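Local coordinates for protein hexokinase (Schistosoma mansoni, PDB 1BDG) that catalyses the ATP-dependent phosphorylation of glucose and other hexoses to hexose 6-phosphates, the opening step of glycolysis, at residues Arg32-Met37 against Thr248-Phe253; Gly40-Asn46 against Lys232-Met236; Thr61-Glu66 against Leu202-Leu207; Val224-Glu228 against Ile385-Arg391. All blocks are in the same frame, centred on the assembly; numbering follows the deposited sequence.

How the contacts relate
Contacts 1, 2 and 4 gather on one side of the chain's centre, while contact 3 lies about 17 Å from contact 4 and about 26 Å from contact 1, centre to centre. Contacts 1 and 2 share helix 23-41, and their centres are about 13 Å apart. Contact 4, its centre about 12 Å from that of contact 1, packs strand 222-229 under the end of helix 357-389; it touches contact 1 through Thr248 on Val224 and contact 2 through Leu41 on Arg388. Along the chain, contact 3 nests inside contact 2, which nests inside contact 1, whereas contact 4 crosses both. An early helix is thus built onto the large-subdomain sheet behind the glucose site, and contact 3 joins the connections to the small subdomain.

Contact 1: residues Arg32-Met37 against Thr248-Phe253; sequences RMGESM and TEWGAF. Unlike the reference sequence in segment 32-37: Met33 (reference Thr). With GLC (alpha-D-glucopyranose), chain B.
Met33 works its way between Phe253 and Trp250, and its atoms tell most of this contact. Its CB sits over one face of the Phe253 ring, offset toward the rim, 4.0 Å from Phe253 CE2. CG is anti to the backbone N (chi1 -179°), which carries the chain on past the phenyl ring until Met33 SD comes 4.2 Å from Trp250 CE3. The sulfur lies oblique to the six-membered ring, 51° off its normal: a Met-aromatic contact. A bend at the last torsion returns the tip, so Met33 CE ends 3.9 Å from Phe253 CD2. The same phenyl ring has Arg32 CB at its edge, in plane, and Ser36 OG at another part of that edge; this hydroxyl also donates to Arg32 O, from above the carbonyl plane. Next to Met33, the methyl of Met37 reaches the Trp250 edge and, at 4.1 Å between Met37 CE and Thr248 CG2, the threonine methyl. With no hydrogen bond between the segments, the helix meets this substrate-binding loop through sulfur, methyl and ring surfaces; the carboxylate of Glu249 is turned to the sugar, OE1 accepting from glucose O3 and OE2 from O2, while Thr248 OG1 and Trp250 NE1 bond to Val224 and Thr222.

Contact 2: residues Gly40-Asn46 against Lys232-Met236; sequences GLQKSTN and KVELM. With SO4 (sulfate ion), chain E.
With CG anti to its own carbonyl carbon (chi1 -59°) and the chain extended beyond, Glu234 lays its carboxylate across the start of the 43-46 turn, while Lys43, bent at its third and fourth torsions, sets its CG and CD against Glu234 CB. Lys43 N donates to Glu234 OE1 at 3.2 Å, almost straight at 175°, meeting the oxygen from 41° above the carboxylate plane. The ammonium does not follow: Lys43 NZ stays 6.5 Å from Glu234 OE1, so the pair is joined through backbone and hydrocarbon, with at most a distant attraction of charge.

Leu41 O, near the C-terminal end of helix 23-41, faces the inverse gamma turn centred on Val233. It takes a weak bond from Glu234 N at 3.2 Å and another from a water 2.8 Å away, and that water in turn accepts from Leu235 N. Asn46 ND2 reaches back to Gly40 O at 2.9 Å, in the carbonyl plane and on a lone pair, which fixes the amide beside Leu235, whose CD1 lies 3.7 Å from Asn46 ND2. At the exposed end Lys232 NZ donates to the sulfate. Inward, Leu41 rests on Tyr226 and Glu228 of strand 222-229 and on Ile246 of strand 243-247, and Val233 packs on Val244, Ile246 and Pro55, so the helix end and the loop close over neighbouring strands of the large sheet.

Contact 3: residues Thr61-Glu66 against Leu202-Leu207; sequences TPNGTE and LASCAL
Two chain connections between the enzyme's two main sheets meet here, with Thr61 and Pro62 laid against the last turns of helix 197-206. Segment 61-66 runs from strand 54-55 toward strand 68-75 of the small-subdomain sheet; the helix comes back from strand 189-195 of that same sheet. Thr61 straddles two helix residues: its methyl CG2 meets Leu202 CD2 at 3.6 Å, the two side chains crossing at about a right angle, and its CB lies 3.9 Å from Ala206 CB. Pro62 continues along the helix, its ring atom CD 4.2 Å from Ala203 CB and its CB against Leu207 CD2. Leu207 has its CG beside the backbone N (chi1 -76°), a setting that sends CD2 to the loop, where Glu66 OE1 also lies 3.9 Å from Leu207 CD2.

Beyond the proline the loop ties itself together. Asn63 OD1 accepts from Thr65 N at 2.9 Å, making an Asx turn, and also from Thr65 OG1. Gly64 N, at positive phi, where a CB would press on the preceding carbonyl oxygen, donates to Glu66 OE2 at 3.2 Å along a nearly straight line (175°). Ala442 and Ile443 of helix 435-444 back Pro62. Asn63, Thr65 and Glu66 bond within the loop, and the joint to the helix is apolar, made by Thr61 and Pro62 on Leu202, Ala203, Ala206 and Leu207.

Contact 4: residues Val224-Glu228 against Ile385-Arg391; sequences VAYIE and ILRRINR. With SO4 (sulfate ion), chain E.
Val224 and Ile385 reach toward each other tip to tip, Val224 CG1 to Ile385 CD1 at 3.7 Å, where helix 357-389 packs on the large-subdomain sheet of this actin-like ATPase fold. The helix end 385-389 runs almost parallel to strand 224-228, 15° apart, with the axes 9.4 Å from each other. Tyr226 carries the packing on. Its CG lies between backbone N and carbonyl carbon (chi1 72°), which raises the ring from the strand to the helix: Tyr226 CD1 meets Ile385 CD1 at 3.7 Å, and on the other side of the ring Tyr226 CD2 meets Ile389 CG1 at 3.5 Å, the isoleucine and tyrosine side chains lying alongside, pointing opposite ways. Arg388 CG and CD lie against the phenol end, at Tyr226 CZ and OH.

Outward from there the contact turns polar. Tyr226 OH donates to Glu228 OE1 at 2.7 Å, using that oxygen's anti lone pair, and Arg388 NH1 makes a salt bridge to the same Glu228 OE1 at 3.0 Å, its hydrogen bond weak and the carboxylate and guanidinium planes 58° apart. One oxygen thus gathers a phenol and a guanidinium, an arrangement that should favour the charged carboxylate. Arg388 also faces a sulfate, probably from the crystallisation liquor, whose exact fit there is doubtful. On the far flank Arg391 stretches out past Ile227, NH1 coming to 3.9 Å from Ile227 CD1, to pair with Glu243. The remaining oxygen, Glu228 OE2, receives a hydrogen bond from a water 2.7 Å away that also donates weakly to Arg388 O.

Contact 1: residues Arg32-Met37 against Thr248-Phe253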
# COMPACT_ATOMS: atom_id res chain seq x y z
N ARG A 32 12.57 -14.42 -7.79
CA ARG A 32 12.24 -15.08 -6.53
C ARG A 32 10.76 -14.80 -6.20
O ARG A 32 10.03 -15.70 -5.78
CB ARG A 32 13.14 -14.54 -5.39
CG ARG A 32 14.52 -15.15 -5.35
CD ARG A 32 15.48 -14.36 -4.48
NE ARG A 32 16.82 -14.95 -4.50
CZ ARG A 32 17.34 -15.69 -3.52
NH1 ARG A 32 16.65 -15.93 -2.41
NH2 ARG A 32 18.53 -16.29 -3.69
N MET A 33 10.33 -13.56 -6.41
CA MET A 33 8.95 -13.17 -6.14
C MET A 33 8.00 -14.08 -6.93
O MET A 33 7.16 -14.76 -6.34
CB MET A 33 8.74 -11.70 -6.51
CG MET A 33 7.33 -11.18 -6.24
SD MET A 33 7.12 -9.40 -6.59
CE MET A 33 8.00 -8.74 -5.17
N GLY A 34 8.17 -14.11 -8.25
CA GLY A 34 7.34 -14.96 -9.09
C GLY A 34 7.37 -16.39 -8.59
O GLY A 34 6.35 -17.07 -8.59
N GLU A 35 8.53 -16.84 -8.14
CA GLU A 35 8.65 -18.19 -7.62
C GLU A 35 7.68 -18.37 -6.43
O GLU A 35 7.03 -19.41 -6.32
CB GLU A 35 10.11 -18.50 -7.19
CG GLU A 35 11.15 -18.57 -8.35
CD GLU A 35 12.63 -18.38 -7.89
OE1 GLU A 35 13.02 -18.86 -6.80
OE2 GLU A 35 13.42 -17.73 -8.62
N SER A 36 7.54 -17.34 -5.58
CA SER A 36 6.64 -17.40 -4.40
C SER A 36 5.17 -17.35 -4.71
O SER A 36 4.39 -18.05 -4.08
CB SER A 36 6.95 -16.29 -3.41
OG SER A 36 8.31 -16.30 -3.05
N MET A 37 4.77 -16.49 -5.65
CA MET A 37 3.36 -16.37 -6.01
C MET A 37 2.80 -17.70 -6.53
O MET A 37 1.71 -18.12 -6.10
CB MET A 37 3.16 -15.28 -7.04
CG MET A 37 3.42 -13.88 -6.55
SD MET A 37 3.11 -12.68 -7.83
CE MET A 37 3.24 -11.16 -6.94
N THR A 248 -2.58 -10.58 -3.92
CA THR A 248 -1.24 -11.11 -3.70
C THR A 248 -0.78 -10.93 -2.28
O THR A 248 -0.33 -11.89 -1.66
CB THR A 248 -0.24 -10.44 -4.65
OG1 THR A 248 -0.10 -9.06 -4.29
CG2 THR A 248 -0.74 -10.55 -6.08
N GLU A 249 -0.91 -9.71 -1.77
CA GLU A 249 -0.50 -9.39 -0.41
C GLU A 249 1.02 -9.63 -0.35
O GLU A 249 1.53 -10.34 0.53
CB GLU A 249 -1.29 -10.24 0.58
CG GLU A 249 -1.41 -9.68 1.99
CD GLU A 249 -2.08 -8.31 2.06
OE1 GLU A 249 -3.29 -8.19 1.77
OE2 GLU A 249 -1.40 -7.35 2.46
N TRP A 250 1.71 -9.00 -1.30
CA TRP A 250 3.16 -9.09 -1.48
C TRP A 250 4.00 -8.33 -0.47
O TRP A 250 5.23 -8.41 -0.48
CB TRP A 250 3.55 -8.68 -2.91
CG TRP A 250 3.50 -7.18 -3.24
CD1 TRP A 250 3.39 -6.14 -2.37
CD2 TRP A 250 3.60 -6.59 -4.55
NE1 TRP A 250 3.43 -4.94 -3.04
CE2 TRP A 250 3.56 -5.19 -4.38
CE3 TRP A 250 3.74 -7.11 -5.84
CZ2 TRP A 250 3.65 -4.30 -5.46
CZ3 TRP A 250 3.83 -6.22 -6.91
CH2 TRP A 250 3.78 -4.83 -6.72
N GLY A 251 3.35 -7.53 0.37
CA GLY A 251 4.10 -6.80 1.37
C GLY A 251 4.83 -7.83 2.22
O GLY A 251 5.91 -7.57 2.75
N ALA A 252 4.25 -9.02 2.32
CA ALA A 252 4.85 -10.09 3.10
C ALA A 252 6.05 -10.76 2.46
O ALA A 252 6.64 -11.63 3.08
CB ALA A 252 3.80 -11.12 3.47
N PHE A 253 6.43 -10.38 1.24
CA PHE A 253 7.59 -11.02 0.61
C PHE A 253 8.80 -10.81 1.51
O PHE A 253 8.89 -9.82 2.21
CB PHE A 253 7.86 -10.48 -0.80
CG PHE A 253 8.89 -11.28 -1.59
CD1 PHE A 253 8.82 -12.67 -1.66
CD2 PHE A 253 9.90 -10.62 -2.30
CE1 PHE A 253 9.74 -13.41 -2.42
CE2 PHE A 253 10.84 -11.36 -3.07
CZ PHE A 253 10.75 -12.76 -3.13
C1 GLC B . -0.82 -3.28 3.47
C2 GLC B . -1.98 -4.25 3.67
C3 GLC B . -2.55 -4.64 2.32
C4 GLC B . -2.94 -3.39 1.55
C5 GLC B . -1.74 -2.49 1.41
C6 GLC B . -2.07 -1.19 0.70
O1 GLC B . 0.14 -3.90 2.68
O2 GLC B . -1.55 -5.42 4.34
O3 GLC B . -3.69 -5.47 2.49
O4 GLC B . -3.44 -3.75 0.28
O5 GLC B . -1.25 -2.14 2.71
O6 GLC B . -2.58 -0.23 1.60

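Contact 2: residues Gly40-Asn46 against Lys232-Met236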
# COMPACT_ATOMS: atom_id res chain seq x y z
N GLY A 40 2.22 -19.92 -3.68
CA GLY A 40 1.08 -19.52 -2.86
C GLY A 40 -0.27 -19.91 -3.42
O GLY A 40 -1.27 -19.98 -2.68
N LEU A 41 -0.34 -20.13 -4.73
CA LEU A 41 -1.58 -20.53 -5.40
C LEU A 41 -1.77 -22.03 -5.23
O LEU A 41 -2.87 -22.56 -5.39
CB LEU A 41 -1.55 -20.14 -6.89
CG LEU A 41 -1.35 -18.65 -7.20
CD1 LEU A 41 -0.83 -18.46 -8.58
CD2 LEU A 41 -2.62 -17.87 -7.01
N GLN A 42 -0.69 -22.71 -4.87
CA GLN A 42 -0.71 -24.15 -4.67
C GLN A 42 -1.07 -24.49 -3.22
O GLN A 42 -0.53 -23.91 -2.27
CB GLN A 42 0.65 -24.76 -5.00
CG GLN A 42 1.09 -24.70 -6.45
CD GLN A 42 2.12 -25.79 -6.76
OE1 GLN A 42 1.85 -26.70 -7.53
NE2 GLN A 42 3.29 -25.73 -6.11
N LYS A 43 -1.94 -25.48 -3.05
CA LYS A 43 -2.37 -25.91 -1.73
C LYS A 43 -1.24 -26.52 -0.93
O LYS A 43 -1.01 -26.15 0.24
CB LYS A 43 -3.52 -26.90 -1.85
CG LYS A 43 -4.69 -26.31 -2.62
CD LYS A 43 -5.81 -27.31 -2.85
CE LYS A 43 -6.55 -27.62 -1.55
NZ LYS A 43 -8.03 -27.68 -1.77
N SER A 44 -0.48 -27.42 -1.55
CA SER A 44 0.61 -28.09 -0.85
C SER A 44 1.77 -27.17 -0.50
O SER A 44 2.66 -27.57 0.24
CB SER A 44 1.10 -29.29 -1.64
OG SER A 44 1.23 -28.96 -3.01
N THR A 45 1.73 -25.94 -1.00
CA THR A 45 2.82 -25.00 -0.75
C THR A 45 2.43 -23.56 -0.43
O THR A 45 3.28 -22.68 -0.54
CB THR A 45 3.81 -24.96 -1.93
OG1 THR A 45 3.10 -24.76 -3.16
CG2 THR A 45 4.55 -26.26 -2.05
N ASN A 46 1.18 -23.31 -0.05
CA ASN A 46 0.77 -21.95 0.30
C ASN A 46 1.28 -21.57 1.70
O ASN A 46 1.90 -20.51 1.90
CB ASN A 46 -0.75 -21.80 0.28
CG ASN A 46 -1.22 -20.51 0.95
OD1 ASN A 46 -1.34 -20.46 2.18
ND2 ASN A 46 -1.45 -19.46 0.16
N LYS A 232 -5.85 -22.32 -11.60
CA LYS A 232 -4.60 -22.32 -10.86
C LYS A 232 -4.80 -21.97 -9.39
O LYS A 232 -3.99 -22.36 -8.57
CB LYS A 232 -3.63 -21.31 -11.47
CG LYS A 232 -3.37 -21.53 -12.94
CD LYS A 232 -2.37 -20.52 -13.46
CE LYS A 232 -1.93 -20.87 -14.88
NZ LYS A 232 -0.96 -19.88 -15.41
N VAL A 233 -5.85 -21.23 -9.06
CA VAL A 233 -6.07 -20.88 -7.66
C VAL A 233 -6.65 -22.08 -6.93
O VAL A 233 -7.83 -22.11 -6.62
CB VAL A 233 -7.02 -19.69 -7.52
CG1 VAL A 233 -7.06 -19.26 -6.07
CG2 VAL A 233 -6.58 -18.54 -8.39
N GLU A 234 -5.79 -23.04 -6.62
CA GLU A 234 -6.23 -24.28 -5.97
C GLU A 234 -7.04 -24.16 -4.68
O GLU A 234 -7.96 -24.96 -4.43
CB GLU A 234 -5.06 -25.22 -5.78
CG GLU A 234 -4.37 -25.59 -7.09
CD GLU A 234 -3.18 -26.49 -6.86
OE1 GLU A 234 -2.94 -26.87 -5.70
OE2 GLU A 234 -2.48 -26.81 -7.84
N LEU A 235 -6.74 -23.15 -3.87
CA LEU A 235 -7.46 -22.97 -2.63
C LEU A 235 -8.89 -22.57 -2.91
O LEU A 235 -9.74 -22.69 -2.04
CB LEU A 235 -6.80 -21.91 -1.75
CG LEU A 235 -5.41 -22.29 -1.24
CD1 LEU A 235 -4.59 -21.05 -1.02
CD2 LEU A 235 -5.52 -23.10 0.02
N MET A 236 -9.18 -22.14 -4.12
CA MET A 236 -10.53 -21.74 -4.46
C MET A 236 -11.39 -22.95 -4.80
O MET A 236 -12.61 -22.84 -4.89
CB MET A 236 -10.50 -20.76 -5.64
CG MET A 236 -11.60 -19.73 -5.64
SD MET A 236 -11.36 -18.44 -6.87
CE MET A 236 -12.89 -18.53 -7.83
S SO4 E . 2.14 -20.69 -12.61
O1 SO4 E . 3.50 -20.24 -12.48
O2 SO4 E . 1.32 -19.61 -13.06
O3 SO4 E . 2.10 -21.76 -13.58
O4 SO4 E . 1.65 -21.16 -11.34
O HOH W 1 -4.98 -21.00 -4.28

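Contact 3: residues Thr61-Glu66 against Leu202-Leu207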
# COMPACT_ATOMS: atom_id res chain seq x y z
N THR A 61 -15.14 -8.46 -13.31
CA THR A 61 -15.05 -7.02 -13.04
C THR A 61 -16.23 -6.21 -13.57
O THR A 61 -16.73 -6.45 -14.67
CB THR A 61 -13.76 -6.41 -13.64
OG1 THR A 61 -13.64 -6.83 -15.01
CG2 THR A 61 -12.52 -6.84 -12.84
N PRO A 62 -16.67 -5.21 -12.80
CA PRO A 62 -17.79 -4.35 -13.16
C PRO A 62 -17.70 -3.77 -14.57
O PRO A 62 -16.71 -3.13 -14.94
CB PRO A 62 -17.75 -3.28 -12.07
CG PRO A 62 -17.34 -4.10 -10.86
CD PRO A 62 -16.17 -4.87 -11.44
N ASN A 63 -18.76 -4.00 -15.33
CA ASN A 63 -18.87 -3.53 -16.71
C ASN A 63 -19.50 -2.14 -16.87
O ASN A 63 -19.34 -1.49 -17.90
CB ASN A 63 -19.69 -4.54 -17.51
CG ASN A 63 -20.94 -4.97 -16.78
OD1 ASN A 63 -21.69 -4.13 -16.29
ND2 ASN A 63 -21.13 -6.27 -16.64
N GLY A 64 -20.26 -1.70 -15.86
CA GLY A 64 -20.87 -0.39 -15.93
C GLY A 64 -22.38 -0.40 -16.06
O GLY A 64 -23.01 0.65 -15.91
N THR A 65 -22.97 -1.56 -16.33
CA THR A 65 -24.43 -1.66 -16.45
C THR A 65 -25.08 -1.61 -15.06
O THR A 65 -26.30 -1.42 -14.93
CB THR A 65 -24.84 -2.97 -17.17
OG1 THR A 65 -24.51 -4.11 -16.34
CG2 THR A 65 -24.10 -3.08 -18.52
N GLU A 66 -24.27 -1.81 -14.02
CA GLU A 66 -24.72 -1.81 -12.63
C GLU A 66 -25.58 -0.57 -12.30
O GLU A 66 -25.22 0.56 -12.67
CB GLU A 66 -23.51 -1.87 -11.69
CG GLU A 66 -22.58 -3.07 -11.90
CD GLU A 66 -21.39 -2.75 -12.78
OE1 GLU A 66 -21.00 -1.58 -12.82
OE2 GLU A 66 -20.84 -3.66 -13.43
N LEU A 202 -8.47 -2.12 -8.86
CA LEU A 202 -8.58 -2.81 -10.15
C LEU A 202 -9.99 -2.58 -10.72
O LEU A 202 -10.12 -2.29 -11.90
CB LEU A 202 -8.30 -4.32 -10.00
CG LEU A 202 -8.04 -5.13 -11.29
CD1 LEU A 202 -7.39 -6.47 -10.97
CD2 LEU A 202 -9.32 -5.34 -12.09
N ALA A 203 -11.01 -2.62 -9.87
CA ALA A 203 -12.39 -2.37 -10.31
C ALA A 203 -12.62 -0.93 -10.82
O ALA A 203 -13.18 -0.74 -11.90
CB ALA A 203 -13.36 -2.72 -9.20
N SER A 204 -12.21 0.09 -10.07
CA SER A 204 -12.39 1.47 -10.53
C SER A 204 -11.72 1.64 -11.87
O SER A 204 -12.22 2.35 -12.76
CB SER A 204 -11.75 2.47 -9.57
OG SER A 204 -12.51 2.64 -8.40
N CYS A 205 -10.58 0.96 -12.02
CA CYS A 205 -9.79 1.02 -13.23
C CYS A 205 -10.42 0.31 -14.42
O CYS A 205 -10.38 0.82 -15.54
CB CYS A 205 -8.41 0.45 -12.95
SG CYS A 205 -7.28 0.41 -14.37
N ALA A 206 -11.01 -0.87 -14.19
CA ALA A 206 -11.64 -1.65 -15.25
C ALA A 206 -12.88 -0.92 -15.79
O ALA A 206 -13.11 -0.87 -17.00
CB ALA A 206 -12.03 -3.03 -14.72
N LEU A 207 -13.64 -0.32 -14.87
CA LEU A 207 -14.84 0.44 -15.20
C LEU A 207 -14.57 1.52 -16.23
O LEU A 207 -15.48 1.96 -16.92
CB LEU A 207 -15.38 1.13 -13.94
CG LEU A 207 -16.13 0.28 -12.92
CD1 LEU A 207 -16.49 1.10 -11.67
CD2 LEU A 207 -17.38 -0.25 -13.62

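Contact 4: residues Val224-Glu228 against Ile385-Arg391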
# COMPACT_ATOMS: atom_id res chain seq x y z
N VAL A 224 -0.46 -5.48 -4.60
CA VAL A 224 -1.00 -5.53 -5.94
C VAL A 224 -2.05 -6.64 -5.99
O VAL A 224 -2.03 -7.58 -5.17
CB VAL A 224 0.07 -5.86 -6.99
CG1 VAL A 224 0.29 -7.35 -7.09
CG2 VAL A 224 -0.32 -5.32 -8.32
N ALA A 225 -2.96 -6.54 -6.95
CA ALA A 225 -4.00 -7.52 -7.15
C ALA A 225 -4.07 -7.63 -8.65
O ALA A 225 -3.83 -6.64 -9.34
CB ALA A 225 -5.30 -7.00 -6.61
N TYR A 226 -4.35 -8.81 -9.17
CA TYR A 226 -4.41 -9.00 -10.61
C TYR A 226 -5.44 -10.08 -11.00
O TYR A 226 -5.87 -10.86 -10.16
CB TYR A 226 -3.01 -9.34 -11.14
CG TYR A 226 -2.53 -10.73 -10.79
CD1 TYR A 226 -2.01 -11.01 -9.54
CD2 TYR A 226 -2.67 -11.78 -11.70
CE1 TYR A 226 -1.64 -12.33 -9.20
CE2 TYR A 226 -2.32 -13.08 -11.37
CZ TYR A 226 -1.81 -13.35 -10.12
OH TYR A 226 -1.48 -14.65 -9.78
N ILE A 227 -5.88 -10.09 -12.26
CA ILE A 227 -6.84 -11.11 -12.68
C ILE A 227 -6.08 -12.40 -13.00
O ILE A 227 -5.10 -12.37 -13.74
CB ILE A 227 -7.70 -10.70 -13.90
CG1 ILE A 227 -8.32 -9.31 -13.68
CG2 ILE A 227 -8.87 -11.67 -14.03
CD1 ILE A 227 -9.07 -8.76 -14.88
N GLU A 228 -6.54 -13.52 -12.44
CA GLU A 228 -5.89 -14.82 -12.63
C GLU A 228 -6.83 -15.91 -13.13
O GLU A 228 -8.04 -15.78 -13.11
CB GLU A 228 -5.25 -15.26 -11.31
CG GLU A 228 -4.76 -16.72 -11.22
CD GLU A 228 -3.48 -16.97 -11.97
OE1 GLU A 228 -2.45 -16.47 -11.50
OE2 GLU A 228 -3.49 -17.67 -13.01
N ILE A 385 4.29 -9.30 -12.17
CA ILE A 385 2.85 -9.48 -12.39
C ILE A 385 2.62 -9.65 -13.89
O ILE A 385 1.94 -10.58 -14.32
CB ILE A 385 2.05 -8.28 -11.86
CG1 ILE A 385 1.97 -8.33 -10.33
CG2 ILE A 385 0.68 -8.24 -12.46
CD1 ILE A 385 1.35 -9.59 -9.78
N LEU A 386 3.22 -8.77 -14.67
CA LEU A 386 3.11 -8.82 -16.13
C LEU A 386 3.63 -10.15 -16.67
O LEU A 386 3.20 -10.61 -17.73
CB LEU A 386 3.89 -7.66 -16.76
CG LEU A 386 3.45 -6.25 -16.41
CD1 LEU A 386 4.13 -5.28 -17.33
CD2 LEU A 386 1.95 -6.12 -16.53
N ARG A 387 4.59 -10.74 -15.96
CA ARG A 387 5.15 -12.02 -16.35
C ARG A 387 4.22 -13.17 -15.99
O ARG A 387 4.36 -14.27 -16.50
CB ARG A 387 6.51 -12.24 -15.70
CG ARG A 387 7.58 -11.36 -16.27
CD ARG A 387 8.95 -11.97 -16.12
NE ARG A 387 10.00 -10.96 -16.31
CZ ARG A 387 11.04 -10.81 -15.50
NH1 ARG A 387 11.20 -11.60 -14.43
NH2 ARG A 387 11.93 -9.87 -15.76
N ARG A 388 3.27 -12.89 -15.11
CA ARG A 388 2.29 -13.87 -14.66
C ARG A 388 1.04 -13.69 -15.50
O ARG A 388 0.66 -14.58 -16.25
CB ARG A 388 2.01 -13.68 -13.17
CG ARG A 388 0.89 -14.51 -12.63
CD ARG A 388 1.13 -14.83 -11.17
NE ARG A 388 1.94 -16.05 -10.99
CZ ARG A 388 1.54 -17.29 -11.30
NH1 ARG A 388 0.35 -17.53 -11.81
NH2 ARG A 388 2.36 -18.30 -11.08
N ILE A 389 0.40 -12.53 -15.39
CA ILE A 389 -0.79 -12.25 -16.19
C ILE A 389 -0.56 -12.70 -17.64
O ILE A 389 -1.39 -13.38 -18.23
CB ILE A 389 -1.16 -10.74 -16.11
CG1 ILE A 389 -1.87 -10.45 -14.79
CG2 ILE A 389 -2.01 -10.31 -17.27
CD1 ILE A 389 -2.81 -9.29 -14.85
N ASN A 390 0.61 -12.34 -18.19
CA ASN A 390 1.01 -12.72 -19.54
C ASN A 390 0.22 -12.08 -20.71
O ASN A 390 0.62 -12.23 -21.87
CB ASN A 390 1.03 -14.27 -19.67
N ARG A 391 -0.85 -11.34 -20.40
CA ARG A 391 -1.63 -10.68 -21.43
C ARG A 391 -0.69 -9.76 -22.19
O ARG A 391 0.23 -9.20 -21.61
CB ARG A 391 -2.74 -9.84 -20.79
CG ARG A 391 -3.84 -10.67 -20.17
CD ARG A 391 -4.99 -9.83 -19.58
NE ARG A 391 -6.05 -10.75 -19.17
CZ ARG A 391 -7.23 -10.40 -18.65
NH1 ARG A 391 -7.53 -9.12 -18.46
NH2 ARG A 391 -8.11 -11.34 -18.33
S SO4 E . 2.14 -20.69 -12.61
O1 SO4 E . 3.50 -20.24 -12.48
O2 SO4 E . 1.32 -19.61 -13.06
O3 SO4 E . 2.10 -21.76 -13.58
O4 SO4 E . 1.65 -21.16 -11.34
O HOH W 2 -1.90 -16.35 -14.69